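Long-range contact in tumor necrosis factor receptor superfamily member 16 (Rattus norvegicus, PDB 1SG1), which serves as the low-affinity receptor for nerve growth factor, which it probably binds through an elongated ectodomain of cysteine-rich repeats: residues Lys17-Gly22 against Asn32-Glu37. Numbering follows the deposited sequence.
Sequences KACNLG and NQTVCE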
ATOM      1  N   LYS C  17      36.491  10.087   9.047  1.00 65.20           N
ATOM      2  CA  LYS C  17      35.374  10.469   8.190  1.00 63.54           C
ATOM      3  C   LYS C  17      34.234   9.524   8.530  1.00 61.12           C
ATOM      4  O   LYS C  17      34.461   8.441   9.066  1.00 59.89           O
ATOM      5  CB  LYS C  17      35.732  10.305   6.712  1.00 65.93           C
ATOM      6  CG  LYS C  17      36.707  11.331   6.177  1.00 70.08           C
ATOM      7  CD  LYS C  17      37.069  11.026   4.727  1.00 72.87           C
ATOM      8  CE  LYS C  17      37.780  12.202   4.067  1.00 74.51           C
ATOM      9  NZ  LYS C  17      36.895  13.407   3.994  1.00 75.58           N
ATOM     10  N   ALA C  18      33.009   9.924   8.215  1.00 58.30           N
ATOM     11  CA  ALA C  18      31.866   9.078   8.514  1.00 57.97           C
ATOM     12  C   ALA C  18      31.182   8.537   7.265  1.00 55.38           C
ATOM     13  O   ALA C  18      31.132   9.201   6.232  1.00 49.56           O
ATOM     14  CB  ALA C  18      30.855   9.839   9.387  1.00 58.90           C
ATOM     15  N   CYS C  19      30.653   7.304   7.385  1.00 56.23           N
ATOM     16  CA  CYS C  19      29.943   6.641   6.296  1.00 57.06           C
ATOM     17  C   CYS C  19      28.514   7.151   6.327  1.00 56.71           C
ATOM     18  O   CYS C  19      27.742   6.831   7.223  1.00 53.90           O
ATOM     19  CB  CYS C  19      29.958   5.125   6.475  1.00 57.88           C
ATOM     20  SG  CYS C  19      31.634   4.427   6.517  1.00 55.71           S
ATOM     21  N   ASN C  20      28.193   7.963   5.334  1.00 57.60           N
ATOM     22  CA  ASN C  20      26.888   8.576   5.192  1.00 59.16           C
ATOM     23  C   ASN C  20      25.707   7.605   5.142  1.00 57.45           C
ATOM     24  O   ASN C  20      25.834   6.418   5.448  1.00 55.72           O
ATOM     25  CB  ASN C  20      26.901   9.469   3.946  1.00 63.50           C
ATOM     26  CG  ASN C  20      27.686   8.852   2.788  1.00 68.35           C
ATOM     27  OD1 ASN C  20      27.841   9.474   1.733  1.00 72.23           O
ATOM     28  ND2 ASN C  20      28.186   7.627   2.980  1.00 69.06           N
ATOM     29  N   LEU C  21      24.552   8.142   4.773  1.00 56.63           N
ATOM     30  CA  LEU C  21      23.319   7.368   4.674  1.00 57.48           C
ATOM     31  C   LEU C  21      23.372   6.428   3.481  1.00 58.11           C
ATOM     32  O   LEU C  21      23.655   6.856   2.362  1.00 57.10           O
ATOM     33  CB  LEU C  21      22.140   8.324   4.518  1.00 57.96           C
ATOM     34  CG  LEU C  21      20.914   8.179   5.409  1.00 56.31           C
ATOM     35  CD1 LEU C  21      21.311   8.003   6.878  1.00 54.26           C
ATOM     36  CD2 LEU C  21      20.068   9.424   5.205  1.00 55.09           C
ATOM     37  N   GLY C  22      23.102   5.150   3.716  1.00 58.91           N
ATOM     38  CA  GLY C  22      23.127   4.194   2.627  1.00 61.75           C
ATOM     39  C   GLY C  22      24.470   3.531   2.431  1.00 63.93           C
ATOM     40  O   GLY C  22      24.632   2.687   1.556  1.00 63.81           O
ATOM     41  N   ASN C  32      44.328   4.086   9.703  1.00 68.39           N
ATOM     42  CA  ASN C  32      43.941   4.924   8.572  1.00 65.14           C
ATOM     43  C   ASN C  32      42.552   5.570   8.722  1.00 62.99           C
ATOM     44  O   ASN C  32      41.825   5.309   9.679  1.00 60.09           O
ATOM     45  CB  ASN C  32      44.011   4.084   7.280  1.00 65.51           C
ATOM     46  CG  ASN C  32      45.326   3.291   7.154  1.00 64.34           C
ATOM     47  OD1 ASN C  32      46.303   3.767   6.575  1.00 63.98           O
ATOM     48  ND2 ASN C  32      45.344   2.082   7.709  1.00 62.19           N
ATOM     49  N   GLN C  33      42.208   6.409   7.749  1.00 61.71           N
ATOM     50  CA  GLN C  33      40.951   7.164   7.698  1.00 61.46           C
ATOM     51  C   GLN C  33      39.629   6.508   8.108  1.00 61.87           C
ATOM     52  O   GLN C  33      39.163   6.717   9.222  1.00 62.87           O
ATOM     53  CB  GLN C  33      40.768   7.758   6.299  1.00 61.49           C
ATOM     54  CG  GLN C  33      40.987   9.259   6.209  1.00 59.64           C
ATOM     55  CD  GLN C  33      40.152  10.038   7.211  1.00 61.92           C
ATOM     56  OE1 GLN C  33      39.042   9.633   7.568  1.00 60.54           O
ATOM     57  NE2 GLN C  33      40.677  11.176   7.662  1.00 62.95           N
ATOM     58  N   THR C  34      39.015   5.784   7.172  1.00 60.72           N
ATOM     59  CA  THR C  34      37.737   5.071   7.338  1.00 60.03           C
ATOM     60  C   THR C  34      37.363   4.566   5.963  1.00 59.21           C
ATOM     61  O   THR C  34      37.398   5.332   4.997  1.00 58.56           O
ATOM     62  CB  THR C  34      36.548   5.969   7.722  1.00 58.27           C
ATOM     63  OG1 THR C  34      36.774   6.570   8.992  1.00 66.04           O
ATOM     64  CG2 THR C  34      35.264   5.140   7.797  1.00 55.75           C
ATOM     65  N   VAL C  35      36.989   3.298   5.863  1.00 59.24           N
ATOM     66  CA  VAL C  35      36.583   2.768   4.572  1.00 59.87           C
ATOM     67  C   VAL C  35      35.085   2.444   4.548  1.00 59.38           C
ATOM     68  O   VAL C  35      34.598   1.571   5.269  1.00 56.03           O
ATOM     69  CB  VAL C  35      37.451   1.543   4.168  1.00 60.52           C
ATOM     70  CG1 VAL C  35      37.540   0.584   5.303  1.00 61.45           C
ATOM     71  CG2 VAL C  35      36.885   0.869   2.923  1.00 61.83           C
ATOM     72  N   CYS C  36      34.368   3.193   3.713  1.00 60.57           N
ATOM     73  CA  CYS C  36      32.924   3.047   3.538  1.00 61.70           C
ATOM     74  C   CYS C  36      32.560   2.406   2.203  1.00 62.46           C
ATOM     75  O   CYS C  36      33.083   2.789   1.155  1.00 65.04           O
ATOM     76  CB  CYS C  36      32.247   4.418   3.571  1.00 60.30           C
ATOM     77  SG  CYS C  36      32.582   5.443   5.035  1.00 62.26           S
ATOM     78  N   GLU C  37      31.675   1.449   2.237  1.00 61.46           N
ATOM     79  CA  GLU C  37      31.187   0.881   0.992  1.00 59.61           C
ATOM     80  C   GLU C  37      29.658   0.877   1.058  1.00 55.82           C
ATOM     81  O   GLU C  37      29.076   0.711   2.124  1.00 52.04           O
ATOM     82  CB  GLU C  37      31.723  -0.538   0.772  1.00 63.60           C
ATOM     83  CG  GLU C  37      31.009  -1.622   1.558  1.00 68.82           C
ATOM     84  CD  GLU C  37      31.470  -3.022   1.175  1.00 72.26           C
ATOM     85  OE1 GLU C  37      32.563  -3.442   1.617  1.00 73.68           O
ATOM     86  OE2 GLU C  37      30.737  -3.701   0.421  1.00 74.11           O
TER
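The backbone N of K17 donates a hydrogen bond to OE1 of Q33, 3.0 Å away. The donor lies in the plane of the glutamine carbonyl, and the bond is somewhat bent, at 145° about the hydrogen. CG of K17 also approaches this oxygen, at 3.2 Å from OE1. The lysine chain passes the glutamine at a slant and runs on away from 32-37. With an alanine at Q33, the K17 N-H would probably lose this acceptor and CG of K17 the amide it lies against. Next along, T34 faces the K17 carbonyl. Its OG1 lies 3.0 Å from K17 O, and CG2, anti to the backbone N, turns to SG of C19 at 3.9 Å. The C19-C36 disulfide then joins the two segments covalently. It is one of three in the N-terminal cysteine-rich repeat; a row of such repeats, each with its disulfides, is characteristic of TNF-receptor ectodomains. Its chi3 of -89° is close to the unstrained right angle of a disulfide. The bridge ties the loop before strand 23-27 to strand 35-38, which pairs antiparallel with strand 23-27. C19 is buried and also packs on V25. Beyond the bridge, N20 and L21 pack against polar side chains of another protein's chain.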